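CaaX farnesyltransferase beta subunit Ram1 (PDB 4L9P) probably provides the peptide-binding, zinc-dependent beta subunit of the farnesyltransferase that moves a farnesyl group from farnesyl diphosphate onto the cysteine of C-terminal CaaX sequences. Local coordinates at residues N374-P377 with L378-A382; T439-S442 with T443-Y447; V499-H502 with K503-E506. All blocks are in the same frame, centred on the assembly; numbering follows the deposited sequence. Where two conformers were deposited one is given.

Interaction 1 (N374-P377 with L378-A382)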
loop_
_atom_site.group_PDB
_atom_site.type_symbol
_atom_site.label_atom_id
_atom_site.label_comp_id
_atom_site.label_asym_id
_atom_site.label_seq_id
_atom_site.Cartn_x
_atom_site.Cartn_y
_atom_site.Cartn_z
ATOM N N ASN B 374 -2.757 4.636 -9.186
ATOM C CA ASN B 374 -1.488 4.638 -9.893
ATOM C C ASN B 374 -0.936 3.256 -10.143
ATOM O O ASN B 374 0.091 3.124 -10.859
ATOM C CB ASN B 374 -0.465 5.556 -9.211
ATOM C CG ASN B 374 -0.583 6.990 -9.739
ATOM O OD1 ASN B 374 -0.734 7.180 -10.984
ATOM N ND2 ASN B 374 -0.445 7.988 -8.870
ATOM N N CYS B 375 -1.619 2.196 -9.652
ATOM C CA CYS B 375 -1.296 0.870 -10.201
ATOM C C CYS B 375 -1.723 0.781 -11.663
ATOM O O CYS B 375 -1.125 0.010 -12.451
ATOM C CB CYS B 375 -2.009 -0.271 -9.483
ATOM S SG CYS B 375 -1.324 -0.574 -7.813
ATOM N N TRP B 376 -2.757 1.536 -12.056
ATOM C CA TRP B 376 -3.303 1.354 -13.405
ATOM C C TRP B 376 -2.342 1.707 -14.559
ATOM O O TRP B 376 -2.221 0.919 -15.507
ATOM C CB TRP B 376 -4.664 2.068 -13.568
ATOM C CG TRP B 376 -5.738 1.249 -12.867
ATOM C CD1 TRP B 376 -6.468 1.584 -11.705
ATOM C CD2 TRP B 376 -6.194 -0.072 -13.250
ATOM N NE1 TRP B 376 -7.352 0.552 -11.393
ATOM C CE2 TRP B 376 -7.206 -0.466 -12.303
ATOM C CE3 TRP B 376 -5.846 -0.957 -14.284
ATOM C CZ2 TRP B 376 -7.873 -1.685 -12.382
ATOM C CZ3 TRP B 376 -6.491 -2.224 -14.336
ATOM C CH2 TRP B 376 -7.501 -2.551 -13.396
ATOM N N PRO B 377 -1.646 2.862 -14.494
ATOM C CA PRO B 377 -0.686 3.115 -15.593
ATOM C C PRO B 377 0.407 2.056 -15.624
ATOM O O PRO B 377 0.917 1.770 -16.734
ATOM C CB PRO B 377 -0.075 4.490 -15.246
ATOM C CG PRO B 377 -0.970 5.112 -14.210
ATOM C CD PRO B 377 -1.825 4.012 -13.585
ATOM N N LEU B 378 0.770 1.509 -14.466
ATOM C CA LEU B 378 1.841 0.491 -14.442
ATOM C C LEU B 378 1.330 -0.787 -15.097
ATOM O O LEU B 378 2.013 -1.375 -15.971
ATOM C CB LEU B 378 2.277 0.177 -12.987
ATOM C CG LEU B 378 2.764 1.440 -12.272
ATOM C CD1 LEU B 378 3.147 1.058 -10.791
ATOM C CD2 LEU B 378 3.921 2.172 -12.948
ATOM N N VAL B 379 0.118 -1.253 -14.720
ATOM C CA VAL B 379 -0.401 -2.500 -15.295
ATOM C C VAL B 379 -0.702 -2.263 -16.793
ATOM O O VAL B 379 -0.440 -3.117 -17.663
ATOM C CB VAL B 379 -1.671 -2.958 -14.533
ATOM C CG1 VAL B 379 -2.444 -4.121 -15.305
ATOM C CG2 VAL B 379 -1.225 -3.416 -13.111
ATOM N N GLN B 380 -1.289 -1.105 -17.101
ATOM C CA GLN B 380 -1.616 -0.794 -18.513
ATOM C C GLN B 380 -0.344 -0.770 -19.373
ATOM O O GLN B 380 -0.324 -1.304 -20.503
ATOM C CB GLN B 380 -2.405 0.487 -18.552
ATOM C CG GLN B 380 -3.885 0.126 -17.977
ATOM C CD GLN B 380 -4.822 1.261 -17.573
ATOM O OE1 GLN B 380 -5.912 0.981 -17.071
ATOM N NE2 GLN B 380 -4.450 2.506 -17.834
ATOM N N ALA B 381 0.757 -0.254 -18.828
ATOM C CA ALA B 381 2.037 -0.299 -19.574
ATOM C C ALA B 381 2.521 -1.738 -19.728
ATOM O O ALA B 381 3.160 -2.092 -20.729
ATOM C CB ALA B 381 3.110 0.517 -18.854
ATOM N N ALA B 382 2.286 -2.580 -18.711
ATOM C CA ALA B 382 2.706 -3.980 -18.820
ATOM C C ALA B 382 1.957 -4.694 -19.945
ATOM O O ALA B 382 2.524 -5.567 -20.593
ATOM C CB ALA B 382 2.528 -4.719 -17.478
#

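Interaction 2 (T439-S442 with T443-Y447)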
loop_
_atom_site.group_PDB
_atom_site.type_symbol
_atom_site.label_atom_id
_atom_site.label_comp_id
_atom_site.label_asym_id
_atom_site.label_seq_id
_atom_site.Cartn_x
_atom_site.Cartn_y
_atom_site.Cartn_z
ATOM N N THR B 439 -3.306 13.437 -5.977
ATOM C CA THR B 439 -2.432 12.647 -6.847
ATOM C C THR B 439 -3.304 11.767 -7.760
ATOM O O THR B 439 -3.102 11.676 -8.978
ATOM C CB THR B 439 -1.478 11.789 -5.996
ATOM O OG1 THR B 439 -0.550 12.641 -5.314
ATOM C CG2 THR B 439 -0.681 10.870 -6.881
ATOM N N GLY B 440 -4.319 11.114 -7.189
ATOM C CA GLY B 440 -5.231 10.309 -7.981
ATOM C C GLY B 440 -6.061 11.107 -8.975
ATOM O O GLY B 440 -6.268 10.622 -10.086
ATOM N N LEU B 441 -6.512 12.310 -8.589
ATOM C CA LEU B 441 -7.222 13.141 -9.542
ATOM C C LEU B 441 -6.282 13.470 -10.715
ATOM O O LEU B 441 -6.699 13.473 -11.879
ATOM C CB LEU B 441 -7.690 14.389 -8.821
ATOM C CG LEU B 441 -8.514 15.338 -9.775
ATOM C CD1 LEU B 441 -9.765 14.671 -10.411
ATOM C CD2 LEU B 441 -8.902 16.566 -8.914
ATOM N N SER B 442 -5.011 13.739 -10.417
ATOM C CA SER B 442 -4.079 14.044 -11.530
ATOM C C SER B 442 -3.982 12.841 -12.449
ATOM O O SER B 442 -3.977 12.981 -13.682
ATOM C CB SER B 442 -2.728 14.492 -11.007
ATOM O OG SER B 442 -1.902 14.783 -12.151
ATOM N N THR B 443 -3.846 11.620 -11.903
ATOM C CA THR B 443 -3.677 10.423 -12.743
ATOM C C THR B 443 -4.773 10.294 -13.781
ATOM O O THR B 443 -4.524 9.945 -14.936
ATOM C CB THR B 443 -3.744 9.151 -11.841
ATOM O OG1 THR B 443 -2.661 9.191 -10.923
ATOM C CG2 THR B 443 -3.756 7.808 -12.630
ATOM N N VAL B 444 -6.019 10.585 -13.376
ATOM C CA VAL B 444 -7.120 10.445 -14.346
ATOM C C VAL B 444 -7.068 11.472 -15.478
ATOM O O VAL B 444 -7.742 11.293 -16.506
ATOM C CB VAL B 444 -8.529 10.479 -13.718
ATOM C CG1 VAL B 444 -8.717 9.452 -12.592
ATOM C CG2 VAL B 444 -8.938 11.826 -13.247
ATOM N N GLN B 445 -6.294 12.511 -15.278
ATOM C CA GLN B 445 -6.225 13.604 -16.265
ATOM C C GLN B 445 -5.125 13.421 -17.284
ATOM O O GLN B 445 -4.959 14.313 -18.136
ATOM C CB GLN B 445 -6.048 14.909 -15.506
ATOM C CG GLN B 445 -7.198 15.197 -14.590
ATOM C CD GLN B 445 -6.933 16.411 -13.683
ATOM O OE1 GLN B 445 -5.778 16.804 -13.450
ATOM N NE2 GLN B 445 -8.004 16.968 -13.118
ATOM N N TYR B 446 -4.331 12.350 -17.220
ATOM C CA TYR B 446 -3.235 12.149 -18.165
ATOM C C TYR B 446 -3.193 10.746 -18.696
ATOM O O TYR B 446 -3.567 9.784 -17.986
ATOM C CB TYR B 446 -1.849 12.402 -17.472
ATOM C CG TYR B 446 -1.740 13.850 -17.119
ATOM C CD1 TYR B 446 -1.290 14.746 -18.090
ATOM C CD2 TYR B 446 -2.151 14.352 -15.868
ATOM C CE1 TYR B 446 -1.315 16.120 -17.865
ATOM C CE2 TYR B 446 -2.151 15.734 -15.576
ATOM C CZ TYR B 446 -1.775 16.605 -16.602
ATOM O OH TYR B 446 -1.847 17.948 -16.391
ATOM N N TYR B 447 -2.693 10.628 -19.928
ATOM C CA TYR B 447 -2.128 9.361 -20.426
ATOM C C TYR B 447 -0.704 9.294 -19.847
ATOM O O TYR B 447 0.097 10.235 -20.078
ATOM C CB TYR B 447 -2.011 9.430 -21.958
ATOM C CG TYR B 447 -3.345 9.551 -22.682
ATOM C CD1 TYR B 447 -4.130 8.435 -22.877
ATOM C CD2 TYR B 447 -3.777 10.767 -23.237
ATOM C CE1 TYR B 447 -5.339 8.519 -23.568
ATOM C CE2 TYR B 447 -4.987 10.874 -23.916
ATOM C CZ TYR B 447 -5.770 9.738 -24.071
ATOM O OH TYR B 447 -6.972 9.818 -24.753
#

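Interaction 3 (V499-H502 with K503-E506)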
loop_
_atom_site.group_PDB
_atom_site.type_symbol
_atom_site.label_atom_id
_atom_site.label_comp_id
_atom_site.label_asym_id
_atom_site.label_seq_id
_atom_site.Cartn_x
_atom_site.Cartn_y
_atom_site.Cartn_z
ATOM N N VAL B 499 6.082 9.567 -7.909
ATOM C CA VAL B 499 5.082 10.356 -7.148
ATOM C C VAL B 499 5.538 11.789 -6.842
ATOM O O VAL B 499 5.325 12.340 -5.764
ATOM C CB VAL B 499 4.522 9.606 -5.883
ATOM C CG1 VAL B 499 3.079 10.102 -5.637
ATOM C CG2 VAL B 499 4.490 8.098 -6.090
ATOM N N ILE B 500 6.151 12.390 -7.869
ATOM C CA ILE B 500 6.550 13.788 -7.947
ATOM C C ILE B 500 6.485 14.159 -9.420
ATOM O O ILE B 500 6.374 13.293 -10.285
ATOM C CB ILE B 500 8.032 13.991 -7.418
ATOM C CG1 ILE B 500 9.015 12.988 -8.053
ATOM C CG2 ILE B 500 8.073 13.937 -5.869
ATOM C CD1 ILE B 500 10.497 13.314 -7.685
ATOM N N PRO B 501 6.569 15.453 -9.744
ATOM C CA PRO B 501 6.535 15.801 -11.171
ATOM C C PRO B 501 7.687 15.135 -11.940
ATOM O O PRO B 501 8.815 14.972 -11.416
ATOM C CB PRO B 501 6.717 17.318 -11.154
ATOM C CG PRO B 501 6.168 17.741 -9.791
ATOM C CD PRO B 501 6.558 16.621 -8.847
ATOM N N HIS B 502 7.429 14.750 -13.192
ATOM C CA HIS B 502 8.488 14.143 -13.995
ATOM C C HIS B 502 9.771 14.945 -14.057
ATOM O O HIS B 502 10.864 14.364 -13.948
ATOM C CB HIS B 502 8.015 13.912 -15.441
ATOM C CG HIS B 502 6.863 12.980 -15.558
ATOM N ND1 HIS B 502 5.615 13.249 -15.011
ATOM C CD2 HIS B 502 6.765 11.772 -16.181
ATOM C CE1 HIS B 502 4.814 12.229 -15.273
ATOM N NE2 HIS B 502 5.479 11.334 -15.999
ATOM N N LYS B 503 9.658 16.262 -14.250
ATOM C CA LYS B 503 10.854 17.079 -14.331
ATOM C C LYS B 503 11.646 17.048 -13.014
ATOM O O LYS B 503 12.892 17.093 -13.004
ATOM C CB LYS B 503 10.434 18.521 -14.655
ATOM C CG LYS B 503 11.685 19.462 -14.776
ATOM C CD LYS B 503 11.274 20.955 -15.001
ATOM C CE LYS B 503 12.530 21.895 -15.144
ATOM N NZ LYS B 503 11.952 23.246 -15.531
ATOM N N SER B 504 10.943 17.002 -11.882
ATOM C CA SER B 504 11.666 16.967 -10.623
ATOM C C SER B 504 12.455 15.644 -10.516
ATOM O O SER B 504 13.618 15.621 -10.030
ATOM C CB SER B 504 10.662 17.013 -9.454
ATOM O OG SER B 504 9.828 18.165 -9.546
ATOM N N ALA B 505 11.827 14.534 -10.924
ATOM C CA ALA B 505 12.510 13.214 -10.838
ATOM C C ALA B 505 13.674 13.189 -11.820
ATOM O O ALA B 505 14.781 12.668 -11.506
ATOM C CB ALA B 505 11.541 12.056 -11.180
ATOM N N GLU B 506 13.446 13.745 -13.010
ATOM C CA GLU B 506 14.490 13.785 -14.017
ATOM C C GLU B 506 15.669 14.617 -13.531
ATOM O O GLU B 506 16.833 14.199 -13.653
ATOM C CB GLU B 506 13.953 14.406 -15.368
ATOM C CG GLU B 506 15.093 14.871 -16.344
ATOM C CD GLU B 506 14.644 15.657 -17.630
ATOM O OE1 GLU B 506 13.460 15.901 -17.900
ATOM O OE2 GLU B 506 15.543 16.039 -18.401
HETATM O O HOH W 1 11.466 14.521 -17.330
#

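Interaction 1 (N374-P377 with L378-A382)
Trp376 O accepts from Gln380 N at 2.7 Å, the middle one of three successive i to i+4 bonds in the first turns of helix 375-384. Before it, Val379 N reaches Cys375 O at 2.9 Å; after it, Ala381 N reaches Pro377 O at 2.9 Å, with the donor well above the carbonyl plane. Pro377 suits the first turn of a helix, where a missing N-H costs no bond.

The side chain of Gln380 folds back along the same turn. Its CG lies beside the backbone N (chi1 -73°), and the chain then runs extended, which carries OE1 to 3.4 Å from CE3 of the Trp376 ring, the amide and indole planes 36° apart. This approach is only packing: OE1 accepts from Leu400 N, and NE2 donates to Asn399 OD1. Tyr401 of the same loop stacks on Trp376. One residue after Pro377, Leu378 sets CG 3.5 Å from Asn374 O. The Asn374 amide is also satisfied, OD1 by Thr443 OG1 and ND2 by His370 ND1.

Gln380 thus has a buried amide whose O and N-H are both taken by the loop: it ties loop 399-401 to the helix, and a flipped amide would mismatch both partners.

Interaction 2 (T439-S442 with T443-Y447)
This is the C-terminal end of a helix and the turn out of it: Ser442 O meets both the backbone and the side chains of the residues that follow, where helix 431-444 of the alpha-alpha toroid gives way to strand 446-449. The bonding pattern records the change. Thr443 N donates to Thr439 O at 3.0 Å, and Val444 N gives a longer i to i+4 bond to Gly440 O. The same N-H is shared with Leu441 O in a weak i to i+3 bond (N-H...O angle 121°). Gln445 N then turns to Ser442 O at 2.9 Å, an i to i+3 bond with the donor 56° out of the carbonyl plane, so the last turn is tightened.

Ser442 O also lies at the edge of the Tyr446 ring, near its plane, 3.2 Å from CD2. The hydroxyl of Ser442, anti to its own backbone N (chi1 -179°), comes to 3.6 Å from CE2 of the same ring, while its bond goes to Val492 O. A small polar residue fits here because it can sit against a ring and still satisfy a carbonyl.

One residue earlier, Leu441 meets Val444 through CD1 and CG2 at 4.1 Å, and both continue onto helix 403-413, at Thr407. Gln445 runs back over the turn, its NE2 3.8 Å from Leu441 CG. Its amide is held at both ends, OE1 by Leu491 N and NE2 by Asp489 O, and Tyr446 OH bonds to Leu491 O.

Three polar side chains of the helix end, turn and strand start thus go to one segment, 489-492, and Arg490 adds a cation-pi contact to Tyr446. Bonding to backbone groups fixes which end of the Gln445 amide faces which partner and directs the Ser442 and Tyr446 hydroxyls each at a carbonyl.

Interaction 3 (V499-H502 with K503-E506)
Ile500 CD1 rests against the first turn of helix 502-513, 3.7 Å from Ala505 N and 3.9 Å from Ala505 CB. With CG1 placed between the backbone N and the carbonyl carbon (chi1 49°) and the chain extended beyond it, the delta methyl is brought onto the helix. The small methyl of Ala505 allows this close approach.

Beside it, Pro501 occupies the N-cap position. Its ring passes alongside Ser504, with CB 3.6 Å from OG, and its carbonyl accepts from Ala505 N at 3.1 Å in a nearly straight bond. Proline is at home here: the position before a helix asks for no backbone N-H, and the extended psi of 145° lets the carbonyl point into the first turn. His502 O continues the helical pattern by accepting from Glu506 N at 2.8 Å.

A water joins the carboxylate to that same carbonyl: it donates to Glu506 OE1 in a short bond of 2.5 Å and, weakly, to His502 O. With CG anti to the backbone N and an extended chain, Glu506 carries its carboxylate out from the helix, and it is the water that spans the gap back to His502 O. The extended chain of Lys503 also leads away.

Further out, Ile500 is set among Leu208, Ala211 and Met212 of helix 200-213, and Ala505 meets Leu263 of helix 251-263. Pro501 lies on Phe494. The imidazole of His502 meets the rings of His469 and His495 with inclined planes.

The contact therefore divides into an apolar side, Ile500 with Ala505, facing other helices, and a hydrated side, where a water links Glu506 OE1 to a carbonyl already taken by Glu506 N and gives that carbonyl a second, weak donor.

Along the chain the three contacts come in series: interaction 1 at the start of helix 375-384, interaction 2 at the end of helix 431-444, interaction 3 at the start of helix 502-513. Interactions 1 and 2 have centres 12 Å apart and meet directly, Asn374 OD1 lying 2.8 Å from Thr443 OG1 in a probable hydrogen bond. Interactions 2 and 3, with centres 14 Å apart, touch where Thr439 CG2 packs on Val499 CG1; interactions 1 and 3 do not touch. Interaction 2 is thus the bridge between two helix starts. Asn374 and Thr439 have side chains about 11 and 9 Å from that of the zinc ligand Cys367, placing this junction close to, but not in contact with, the zinc site.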